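PDB 5EZM: 4-amino-4-deoxy-L-arabinose transferase or related glycosyltransferases of PMT family, which probably transfers 4-amino-4-deoxy-L-arabinose from a polyprenyl-phosphate carrier to lipid A, as a zinc-binding membrane glycosyltransferase of the GT-C fold. Local coordinates for residues A[167-178]-A[191-202]; A[142-150]-A[291-299]. All coordinates share one frame; numbering follows the deposited sequence.

Contact 1: residues A[167-178]-A[191-202]; sequences VMSCVLAFMLMG and WMVACWAAMGVA. With DSL (mono-trans, octa-cis decaprenyl-phosphate), chain C; MPG ([(Z)-octadec-9-enyl] (2R)-2,3-bis(oxidanyl)propanoate), chain S.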
loop_
_atom_site.group_PDB
_atom_site.type_symbol
_atom_site.label_atom_id
_atom_site.label_comp_id
_atom_site.label_asym_id
_atom_site.label_seq_id
_atom_site.Cartn_x
_atom_site.Cartn_y
_atom_site.Cartn_z
ATOM N N VAL A 167 2.872 6.923 8.387
ATOM C CA VAL A 167 3.126 8.275 8.877
ATOM C C VAL A 167 1.940 8.785 9.694
ATOM O O VAL A 167 2.118 9.471 10.709
ATOM C CB VAL A 167 3.476 9.218 7.710
ATOM C CG1 VAL A 167 4.794 8.799 7.086
ATOM C CG2 VAL A 167 2.383 9.213 6.669
ATOM N N MET A 168 0.714 8.440 9.286
ATOM C CA MET A 168 -0.442 8.836 10.082
ATOM C C MET A 168 -0.500 8.067 11.395
ATOM O O MET A 168 -0.965 8.605 12.409
ATOM C CB MET A 168 -1.731 8.649 9.282
ATOM C CG MET A 168 -1.917 9.689 8.184
ATOM S SD MET A 168 -3.579 9.699 7.482
ATOM C CE MET A 168 -4.544 10.200 8.908
ATOM N N SER A 169 -0.026 6.817 11.401
ATOM C CA SER A 169 0.139 6.111 12.665
ATOM C C SER A 169 1.141 6.826 13.557
ATOM O O SER A 169 1.021 6.782 14.788
ATOM C CB SER A 169 0.579 4.668 12.418
ATOM O OG SER A 169 1.949 4.610 12.068
ATOM N N CYS A 170 2.133 7.492 12.959
ATOM C CA CYS A 170 2.998 8.361 13.750
ATOM C C CYS A 170 2.238 9.581 14.263
ATOM O O CYS A 170 2.502 10.053 15.373
ATOM C CB CYS A 170 4.216 8.790 12.936
ATOM S SG CYS A 170 5.493 7.524 12.808
ATOM N N VAL A 171 1.295 10.107 13.475
ATOM C CA VAL A 171 0.469 11.214 13.959
ATOM C C VAL A 171 -0.286 10.799 15.217
ATOM O O VAL A 171 -0.222 11.467 16.259
ATOM C CB VAL A 171 -0.501 11.692 12.863
ATOM C CG1 VAL A 171 -1.344 12.851 13.372
ATOM C CG2 VAL A 171 0.255 12.092 11.608
ATOM N N LEU A 172 -1.007 9.676 15.137
ATOM C CA LEU A 172 -1.791 9.209 16.276
ATOM C C LEU A 172 -0.899 8.880 17.465
ATOM O O LEU A 172 -1.139 9.350 18.584
ATOM C CB LEU A 172 -2.616 7.988 15.874
ATOM C CG LEU A 172 -3.373 7.315 17.019
ATOM C CD1 LEU A 172 -4.439 8.247 17.559
ATOM C CD2 LEU A 172 -3.980 5.995 16.572
ATOM N N ALA A 173 0.142 8.073 17.242
ATOM C CA ALA A 173 0.992 7.636 18.346
ATOM C C ALA A 173 1.681 8.815 19.017
ATOM O O ALA A 173 1.758 8.876 20.249
ATOM C CB ALA A 173 2.026 6.628 17.849
ATOM N N PHE A 174 2.192 9.762 18.227
ATOM C CA PHE A 174 2.851 10.921 18.820
ATOM C C PHE A 174 1.855 11.786 19.580
ATOM O O PHE A 174 2.182 12.332 20.641
ATOM C CB PHE A 174 3.565 11.739 17.743
ATOM C CG PHE A 174 4.702 11.010 17.079
ATOM C CD1 PHE A 174 5.271 9.893 17.672
ATOM C CD2 PHE A 174 5.199 11.439 15.860
ATOM C CE1 PHE A 174 6.310 9.221 17.060
ATOM C CE2 PHE A 174 6.239 10.772 15.243
ATOM C CZ PHE A 174 6.796 9.661 15.843
ATOM N N MET A 175 0.631 11.913 19.061
ATOM C CA MET A 175 -0.397 12.644 19.794
ATOM C C MET A 175 -0.696 11.982 21.133
ATOM O O MET A 175 -0.851 12.667 22.151
ATOM C CB MET A 175 -1.666 12.752 18.952
ATOM C CG MET A 175 -2.865 13.329 19.692
ATOM S SD MET A 175 -2.612 15.022 20.266
ATOM C CE MET A 175 -4.259 15.429 20.841
ATOM N N LEU A 176 -0.772 10.648 21.158
ATOM C CA LEU A 176 -1.031 9.958 22.420
ATOM C C LEU A 176 0.143 10.102 23.382
ATOM O O LEU A 176 -0.058 10.289 24.586
ATOM C CB LEU A 176 -1.340 8.484 22.168
ATOM C CG LEU A 176 -2.585 8.182 21.330
ATOM C CD1 LEU A 176 -2.845 6.684 21.266
ATOM C CD2 LEU A 176 -3.800 8.916 21.870
ATOM N N MET A 177 1.375 10.023 22.871
ATOM C CA MET A 177 2.546 10.185 23.730
ATOM C C MET A 177 2.596 11.581 24.334
ATOM O O MET A 177 2.960 11.746 25.505
ATOM C CB MET A 177 3.826 9.907 22.942
ATOM C CG MET A 177 3.981 8.478 22.440
ATOM S SD MET A 177 4.206 7.275 23.763
ATOM C CE MET A 177 5.692 7.891 24.554
ATOM N N GLY A 178 2.234 12.599 23.549
ATOM C CA GLY A 178 2.307 13.969 24.029
ATOM C C GLY A 178 1.237 14.343 25.031
ATOM O O GLY A 178 1.393 15.339 25.741
ATOM N N TRP A 191 6.779 15.611 21.606
ATOM C CA TRP A 191 5.829 14.727 20.943
ATOM C C TRP A 191 4.830 15.505 20.102
ATOM O O TRP A 191 4.305 14.971 19.118
ATOM C CB TRP A 191 5.100 13.863 21.967
ATOM C CG TRP A 191 5.970 12.842 22.620
ATOM C CD1 TRP A 191 6.309 12.774 23.939
ATOM C CD2 TRP A 191 6.623 11.740 21.981
ATOM N NE1 TRP A 191 7.128 11.696 24.162
ATOM C CE2 TRP A 191 7.337 11.044 22.976
ATOM C CE3 TRP A 191 6.672 11.273 20.663
ATOM C CZ2 TRP A 191 8.092 9.906 22.696
ATOM C CZ3 TRP A 191 7.418 10.140 20.388
ATOM C CH2 TRP A 191 8.119 9.471 21.399
ATOM N N MET A 192 4.553 16.761 20.464
ATOM C CA MET A 192 3.618 17.549 19.670
ATOM C C MET A 192 4.247 18.024 18.366
ATOM O O MET A 192 3.615 17.938 17.306
ATOM C CB MET A 192 3.094 18.731 20.483
ATOM C CG MET A 192 1.891 18.372 21.335
ATOM S SD MET A 192 0.686 17.395 20.408
ATOM C CE MET A 192 0.782 15.831 21.272
ATOM N N VAL A 193 5.486 18.524 18.415
ATOM C CA VAL A 193 6.174 18.865 17.172
ATOM C C VAL A 193 6.416 17.610 16.345
ATOM O O VAL A 193 6.394 17.657 15.110
ATOM C CB VAL A 193 7.484 19.630 17.456
ATOM C CG1 VAL A 193 8.483 18.758 18.188
ATOM C CG2 VAL A 193 8.089 20.151 16.159
ATOM N N ALA A 194 6.632 16.467 17.003
ATOM C CA ALA A 194 6.728 15.212 16.268
ATOM C C ALA A 194 5.415 14.891 15.568
ATOM O O ALA A 194 5.406 14.402 14.431
ATOM C CB ALA A 194 7.127 14.082 17.216
ATOM N N CYS A 195 4.293 15.175 16.231
ATOM C CA CYS A 195 2.984 14.927 15.640
ATOM C C CYS A 195 2.756 15.814 14.422
ATOM O O CYS A 195 2.417 15.322 13.337
ATOM C CB CYS A 195 1.897 15.151 16.690
ATOM S SG CYS A 195 0.210 14.991 16.090
ATOM N N TRP A 196 2.949 17.127 14.583
ATOM C CA TRP A 196 2.770 18.046 13.462
ATOM C C TRP A 196 3.716 17.715 12.316
ATOM O O TRP A 196 3.332 17.788 11.141
ATOM C CB TRP A 196 2.974 19.485 13.926
ATOM C CG TRP A 196 1.834 20.012 14.724
ATOM C CD1 TRP A 196 1.694 19.975 16.082
ATOM C CD2 TRP A 196 0.668 20.672 14.220
ATOM N NE1 TRP A 196 0.512 20.567 16.453
ATOM C CE2 TRP A 196 -0.138 21.003 15.328
ATOM C CE3 TRP A 196 0.226 21.015 12.938
ATOM C CZ2 TRP A 196 -1.359 21.656 15.193
ATOM C CZ3 TRP A 196 -0.987 21.663 12.807
ATOM C CH2 TRP A 196 -1.766 21.978 13.928
ATOM N N ALA A 197 4.959 17.350 12.637
ATOM C CA ALA A 197 5.903 16.939 11.606
ATOM C C ALA A 197 5.389 15.722 10.848
ATOM O O ALA A 197 5.453 15.676 9.612
ATOM C CB ALA A 197 7.267 16.648 12.232
ATOM N N ALA A 198 4.869 14.727 11.575
ATOM C CA ALA A 198 4.296 13.557 10.919
ATOM C C ALA A 198 3.144 13.949 10.004
ATOM O O ALA A 198 3.012 13.415 8.896
ATOM C CB ALA A 198 3.837 12.538 11.962
ATOM N N MET A 199 2.302 14.889 10.443
ATOM C CA MET A 199 1.238 15.383 9.572
ATOM C C MET A 199 1.812 16.024 8.316
ATOM O O MET A 199 1.259 15.866 7.220
ATOM C CB MET A 199 0.348 16.372 10.325
ATOM C CG MET A 199 -0.698 15.703 11.203
ATOM S SD MET A 199 -1.891 16.860 11.898
ATOM C CE MET A 199 -0.862 17.720 13.085
ATOM N N GLY A 200 2.927 16.743 8.456
ATOM C CA GLY A 200 3.575 17.315 7.287
ATOM C C GLY A 200 4.036 16.256 6.304
ATOM O O GLY A 200 3.775 16.349 5.099
ATOM N N VAL A 201 4.725 15.228 6.808
ATOM C CA VAL A 201 5.154 14.130 5.945
ATOM C C VAL A 201 3.951 13.489 5.264
ATOM O O VAL A 201 4.001 13.140 4.077
ATOM C CB VAL A 201 5.964 13.099 6.753
ATOM C CG1 VAL A 201 6.396 11.948 5.857
ATOM C CG2 VAL A 201 7.169 13.757 7.409
ATOM N N ALA A 202 2.846 13.336 6.000
ATOM C CA ALA A 202 1.648 12.738 5.421
ATOM C C ALA A 202 1.102 13.591 4.284
ATOM O O ALA A 202 0.676 13.064 3.248
ATOM C CB ALA A 202 0.584 12.533 6.500
HETATM C C21 DSL C . -6.373 12.574 16.490
HETATM C C22 DSL C . -5.035 13.261 16.282
HETATM C C23 DSL C . -3.765 12.429 16.150
HETATM C C24 DSL C . -4.977 14.600 16.215
HETATM C C25 DSL C . -3.617 15.313 16.000
HETATM C C26 DSL C . -3.814 16.417 14.924
HETATM C C27 DSL C . -3.383 17.806 15.506
HETATM C C28 DSL C . -2.351 17.872 16.658
HETATM C C29 DSL C . -3.911 18.939 15.002
HETATM C C30 DSL C . -4.942 18.869 13.846
HETATM C C31 DSL C . -5.896 20.110 13.902
HETATM C C32 DSL C . -5.929 20.823 12.504
HETATM C C33 DSL C . -4.797 21.786 12.098
HETATM C C34 DSL C . -6.962 20.601 11.656
HETATM C C2 MPG S . 8.321 10.277 10.783
HETATM C C3 MPG S . 7.684 11.662 10.747
HETATM C C4 MPG S . 8.280 12.642 11.750
HETATM C C5 MPG S . 9.373 12.013 12.631
HETATM C C6 MPG S . 9.636 12.827 13.907
HETATM C C7 MPG S . 10.136 11.957 15.077
HETATM C C8 MPG S . 10.602 12.826 16.270
HETATM C C9 MPG S . 10.611 12.071 17.623
HETATM C C10 MPG S . 10.708 13.062 18.817
HETATM C C11 MPG S . 10.943 12.364 20.173
HETATM C C12 MPG S . 10.707 13.334 21.381
HETATM C C13 MPG S . 10.886 12.632 22.741
HETATM C C14 MPG S . 10.412 13.524 23.930
HETATM C C1 MPG S . 7.883 9.399 9.606
#

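Contact 2: residues A[142-150]-A[291-299]; sequences GLALLAAPM and LVIGGFLPW. With MPG ([(Z)-octadec-9-enyl] (2R)-2,3-bis(oxidanyl)propanoate), chain L; MPG ([(Z)-octadec-9-enyl] (2R)-2,3-bis(oxidanyl)propanoate), chain B.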
loop_
_atom_site.group_PDB
_atom_site.type_symbol
_atom_site.label_atom_id
_atom_site.label_comp_id
_atom_site.label_asym_id
_atom_site.label_seq_id
_atom_site.Cartn_x
_atom_site.Cartn_y
_atom_site.Cartn_z
ATOM N N GLY A 142 1.476 -5.183 19.104
ATOM C CA GLY A 142 2.387 -5.635 18.063
ATOM C C GLY A 142 1.911 -6.912 17.397
ATOM O O GLY A 142 1.901 -7.020 16.167
ATOM N N LEU A 143 1.501 -7.895 18.202
ATOM C CA LEU A 143 0.956 -9.131 17.645
ATOM C C LEU A 143 -0.285 -8.856 16.807
ATOM O O LEU A 143 -0.454 -9.429 15.723
ATOM C CB LEU A 143 0.633 -10.109 18.773
ATOM C CG LEU A 143 1.819 -10.450 19.671
ATOM C CD1 LEU A 143 1.362 -11.200 20.905
ATOM C CD2 LEU A 143 2.835 -11.258 18.893
ATOM N N ALA A 144 -1.159 -7.973 17.294
ATOM C CA ALA A 144 -2.376 -7.634 16.565
ATOM C C ALA A 144 -2.054 -7.083 15.182
ATOM O O ALA A 144 -2.569 -7.575 14.170
ATOM C CB ALA A 144 -3.199 -6.629 17.368
ATOM N N LEU A 145 -1.199 -6.059 15.118
ATOM C CA LEU A 145 -0.856 -5.476 13.826
ATOM C C LEU A 145 -0.111 -6.468 12.940
ATOM O O LEU A 145 -0.266 -6.437 11.713
ATOM C CB LEU A 145 -0.034 -4.205 14.029
ATOM C CG LEU A 145 -0.785 -3.078 14.742
ATOM C CD1 LEU A 145 0.115 -1.875 14.930
ATOM C CD2 LEU A 145 -2.029 -2.693 13.960
ATOM N N LEU A 146 0.685 -7.359 13.536
ATOM C CA LEU A 146 1.394 -8.354 12.740
ATOM C C LEU A 146 0.419 -9.314 12.070
ATOM O O LEU A 146 0.532 -9.594 10.871
ATOM C CB LEU A 146 2.389 -9.117 13.615
ATOM C CG LEU A 146 3.226 -10.184 12.904
ATOM C CD1 LEU A 146 4.165 -9.552 11.885
ATOM C CD2 LEU A 146 4.005 -11.023 13.904
ATOM N N ALA A 147 -0.558 -9.820 12.827
ATOM C CA ALA A 147 -1.496 -10.800 12.291
ATOM C C ALA A 147 -2.556 -10.183 11.391
ATOM O O ALA A 147 -3.150 -10.902 10.579
ATOM C CB ALA A 147 -2.185 -11.555 13.429
ATOM N N ALA A 148 -2.816 -8.887 11.522
ATOM C CA ALA A 148 -3.842 -8.234 10.721
ATOM C C ALA A 148 -3.467 -8.313 9.246
ATOM O O ALA A 148 -2.443 -7.738 8.844
ATOM C CB ALA A 148 -4.022 -6.780 11.148
ATOM N N PRO A 149 -4.247 -9.010 8.416
ATOM C CA PRO A 149 -3.854 -9.175 7.009
ATOM C C PRO A 149 -3.812 -7.872 6.237
ATOM O O PRO A 149 -3.015 -7.755 5.301
ATOM C CB PRO A 149 -4.928 -10.120 6.458
ATOM C CG PRO A 149 -6.105 -9.878 7.323
ATOM C CD PRO A 149 -5.550 -9.632 8.697
ATOM N N MET A 150 -4.641 -6.887 6.587
ATOM C CA MET A 150 -4.579 -5.612 5.880
ATOM C C MET A 150 -3.252 -4.905 6.134
ATOM O O MET A 150 -2.662 -4.332 5.209
ATOM C CB MET A 150 -5.754 -4.726 6.283
ATOM C CG MET A 150 -5.732 -3.338 5.665
ATOM S SD MET A 150 -7.352 -2.537 5.675
ATOM C CE MET A 150 -8.099 -3.273 4.225
ATOM N N LEU A 291 -14.095 -4.932 3.819
ATOM C CA LEU A 291 -12.668 -4.628 3.805
ATOM C C LEU A 291 -12.115 -4.531 5.220
ATOM O O LEU A 291 -11.045 -5.071 5.513
ATOM C CB LEU A 291 -12.410 -3.332 3.039
ATOM C CG LEU A 291 -12.426 -3.447 1.518
ATOM C CD1 LEU A 291 -12.400 -2.067 0.894
ATOM C CD2 LEU A 291 -11.245 -4.266 1.044
ATOM N N VAL A 292 -12.828 -3.843 6.114
ATOM C CA VAL A 292 -12.337 -3.719 7.482
ATOM C C VAL A 292 -12.451 -5.055 8.207
ATOM O O VAL A 292 -11.573 -5.419 9.000
ATOM C CB VAL A 292 -13.068 -2.584 8.230
ATOM C CG1 VAL A 292 -14.525 -2.930 8.505
ATOM C CG2 VAL A 292 -12.347 -2.250 9.534
ATOM N N ILE A 293 -13.511 -5.823 7.933
ATOM C CA ILE A 293 -13.684 -7.102 8.619
ATOM C C ILE A 293 -12.648 -8.114 8.133
ATOM O O ILE A 293 -12.003 -8.802 8.932
ATOM C CB ILE A 293 -15.121 -7.623 8.438
ATOM C CG1 ILE A 293 -16.116 -6.675 9.105
ATOM C CG2 ILE A 293 -15.262 -9.021 9.022
ATOM C CD1 ILE A 293 -17.551 -7.110 8.968
ATOM N N GLY A 294 -12.467 -8.215 6.816
ATOM C CA GLY A 294 -11.471 -9.130 6.291
ATOM C C GLY A 294 -10.049 -8.704 6.600
ATOM O O GLY A 294 -9.178 -9.549 6.820
ATOM N N GLY A 295 -9.794 -7.397 6.623
ATOM C CA GLY A 295 -8.466 -6.885 6.895
ATOM C C GLY A 295 -8.054 -6.939 8.345
ATOM O O GLY A 295 -6.875 -6.736 8.651
ATOM N N PHE A 296 -9.001 -7.196 9.241
ATOM C CA PHE A 296 -8.733 -7.407 10.657
ATOM C C PHE A 296 -9.282 -8.761 11.100
ATOM O O PHE A 296 -9.738 -8.918 12.234
ATOM C CB PHE A 296 -9.335 -6.276 11.488
ATOM C CG PHE A 296 -8.539 -5.925 12.709
ATOM C CD1 PHE A 296 -7.253 -5.420 12.593
ATOM C CD2 PHE A 296 -9.082 -6.074 13.977
ATOM C CE1 PHE A 296 -6.516 -5.087 13.716
ATOM C CE2 PHE A 296 -8.353 -5.738 15.102
ATOM C CZ PHE A 296 -7.066 -5.245 14.970
ATOM N N LEU A 297 -9.230 -9.745 10.198
ATOM C CA LEU A 297 -9.989 -10.981 10.383
ATOM C C LEU A 297 -9.581 -11.777 11.618
ATOM O O LEU A 297 -10.476 -12.184 12.378
ATOM C CB LEU A 297 -9.891 -11.833 9.113
ATOM C CG LEU A 297 -10.741 -13.105 9.072
ATOM C CD1 LEU A 297 -12.218 -12.773 9.207
ATOM C CD2 LEU A 297 -10.479 -13.864 7.788
ATOM N N PRO A 298 -8.295 -12.042 11.886
ATOM C CA PRO A 298 -7.952 -12.840 13.076
ATOM C C PRO A 298 -8.414 -12.230 14.394
ATOM O O PRO A 298 -8.360 -12.919 15.420
ATOM C CB PRO A 298 -6.419 -12.935 13.012
ATOM C CG PRO A 298 -5.992 -11.854 12.087
ATOM C CD PRO A 298 -7.094 -11.735 11.090
ATOM N N TRP A 299 -8.875 -10.978 14.401
ATOM C CA TRP A 299 -9.389 -10.348 15.609
ATOM C C TRP A 299 -10.870 -10.006 15.502
ATOM O O TRP A 299 -11.407 -9.334 16.393
ATOM C CB TRP A 299 -8.580 -9.089 15.938
ATOM C CG TRP A 299 -7.093 -9.268 15.783
ATOM C CD1 TRP A 299 -6.281 -8.642 14.880
ATOM C CD2 TRP A 299 -6.245 -10.139 16.545
ATOM N NE1 TRP A 299 -4.984 -9.063 15.036
ATOM C CE2 TRP A 299 -4.934 -9.982 16.051
ATOM C CE3 TRP A 299 -6.467 -11.032 17.598
ATOM C CZ2 TRP A 299 -3.849 -10.690 16.572
ATOM C CZ3 TRP A 299 -5.390 -11.731 18.114
ATOM C CH2 TRP A 299 -4.097 -11.554 17.602
HETATM C C5 MPG L . -10.533 -14.190 4.148
HETATM C C6 MPG L . -10.173 -13.033 3.198
HETATM C C7 MPG L . -9.069 -12.107 3.752
HETATM C C8 MPG L . -9.085 -10.725 3.052
HETATM C C9 MPG L . -7.916 -9.801 3.471
HETATM C C10 MPG L . -8.098 -8.353 2.936
HETATM C C11 MPG L . -6.754 -7.609 2.798
HETATM C C12 MPG L . -6.945 -6.144 2.276
HETATM C C13 MPG L . -5.600 -5.424 2.043
HETATM C C14 MPG L . -5.762 -4.103 1.225
HETATM C C15 MPG L . -4.391 -3.530 0.744
HETATM C C16 MPG L . -4.485 -2.041 0.310
HETATM C C2 MPG B . 5.653 -15.428 26.131
HETATM C C3 MPG B . 6.500 -14.544 25.222
HETATM C C4 MPG B . 5.883 -14.357 23.842
HETATM C C5 MPG B . 6.740 -13.463 22.930
HETATM C C6 MPG B . 5.887 -12.538 22.044
HETATM C C7 MPG B . 6.621 -11.243 21.641
HETATM C C8 MPG B . 5.665 -10.239 20.953
HETATM C C9 MPG B . 6.394 -9.131 20.153
HETATM C C10 MPG B . 5.553 -8.639 18.942
HETATM C C11 MPG B . 6.385 -7.823 17.928
HETATM C C12 MPG B . 5.871 -7.960 16.451
HETATM C C13 MPG B . 6.775 -7.209 15.449
HETATM C C14 MPG B . 6.748 -7.830 14.016
HETATM C C1 MPG B . 6.100 -15.363 27.595
#

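Contact 1: residues A[167-178]-A[191-202]
Phe174 and Ala198 lock together two successive membrane helices, 160-178 and 185-206, which run antiparallel as a helical hairpin of the GT-C fold. Their segments cross at -165° with axes 8.0 Å apart, and the meeting is of the knobs-into-holes kind. Phe174 points its CB toward helix 185-206 and, with CG anti to the carbonyl carbon (chi1 -65°), its ring sits as a knob among Trp191, Ala194, Cys195 and Ala198. There the ring edge meets the backbone of Ala194, CD2 lying 3.3 Å from Ala194 O, while CD1 approaches Trp191 CZ3 with the two ring planes inclined at 39°. In return, the Ala198 methyl drops between Val167, Cys170, Val171 and Phe174, and Val171 CG2 touches it at 3.6 Å.

Trp191 is sandwiched. Met177 CB lies over the centre of one face, 3.5 Å from the centroid of the five-membered ring, and the end of a bound MPG lipid tail lies over the opposite face, its C13 offset toward the rim. Met177 then bends at both chi2 and chi3, which places its sulfur above the six-membered ring as a distant Met-aromatic contact and brings CE to CZ2.

The other flank of the hairpin faces decaprenyl phosphate. Val171 carries CG1 anti to its own N, between Met199 CG and the polyprenyl methyl C23, and Met175 CB also touches C23. Beside them Met199, bent at chi3, curls its end onto the chain, with CE 3.5 Å from the prenyl carbon C27.

Contact 2: residues A[142-150]-A[291-299]
Pro149 and Pro298 meet through their CD atoms, 3.5 Å apart, where two membrane helices break: 135-147 gives way to 149-155 through Ala148, and 288-295 passes into a 3-10 stretch that starts at Leu297. Gly295, without a side chain, is the hollow that takes Met150 CB, which rests 3.5 Å from Gly295 CA. Pro149 CG and CD lie against the carbonyls of Gly294 and Gly295. Met150 N completes the fit with a 3.0 Å hydrogen bond to Gly295 O, in the carbonyl plane and on a lone pair.

Further along, Pro298 CG lies against Ala147 O, and the indole of Trp299 lies along the small residues of helix 135-147. Ala144 CB is set over one indole face, offset toward the rim, and Ala147 CB meets CZ2 at 3.7 Å. With only a methyl at Ala144, Trp299 NE1 approaches the backbone and donates to Ala144 O, 3.0 Å away, at an N-H...O angle of 153°; that oxygen also accepts the helical bond from Ala148 N. Ala148 CB fits against Phe296 CD1.

An MPG tail passes Met150 CE and Gly294. Helix 435-456 packs on one flank, with Ala443 and Phe450 touching Ala147 and Pro149 and the Tyr442 OH hydrogen-bonded to Pro298 O, while helix 352-365 meets Ala144, Phe296 and Trp299.

Contact 1 and contact 2 lie in the same helical membrane bundle, their centres about 23 Å apart and their nearest atoms about 7 Å apart without touching. Helix 149-155, which begins in contact 2, is followed in the chain by helix 160-178 of contact 1. The two differ in kind: contact 1 joins consecutive helices, its segments 13 residues apart at the closest ends, while contact 2 brings together parts 141 residues apart. Both meet MPG molecules, and contact 1 also meets decaprenyl phosphate. Neither holds the zinc ligands Glu87, His268 and His270; Ala202 in contact 1 has its side chain about 11 Å from the bound phosphocholine.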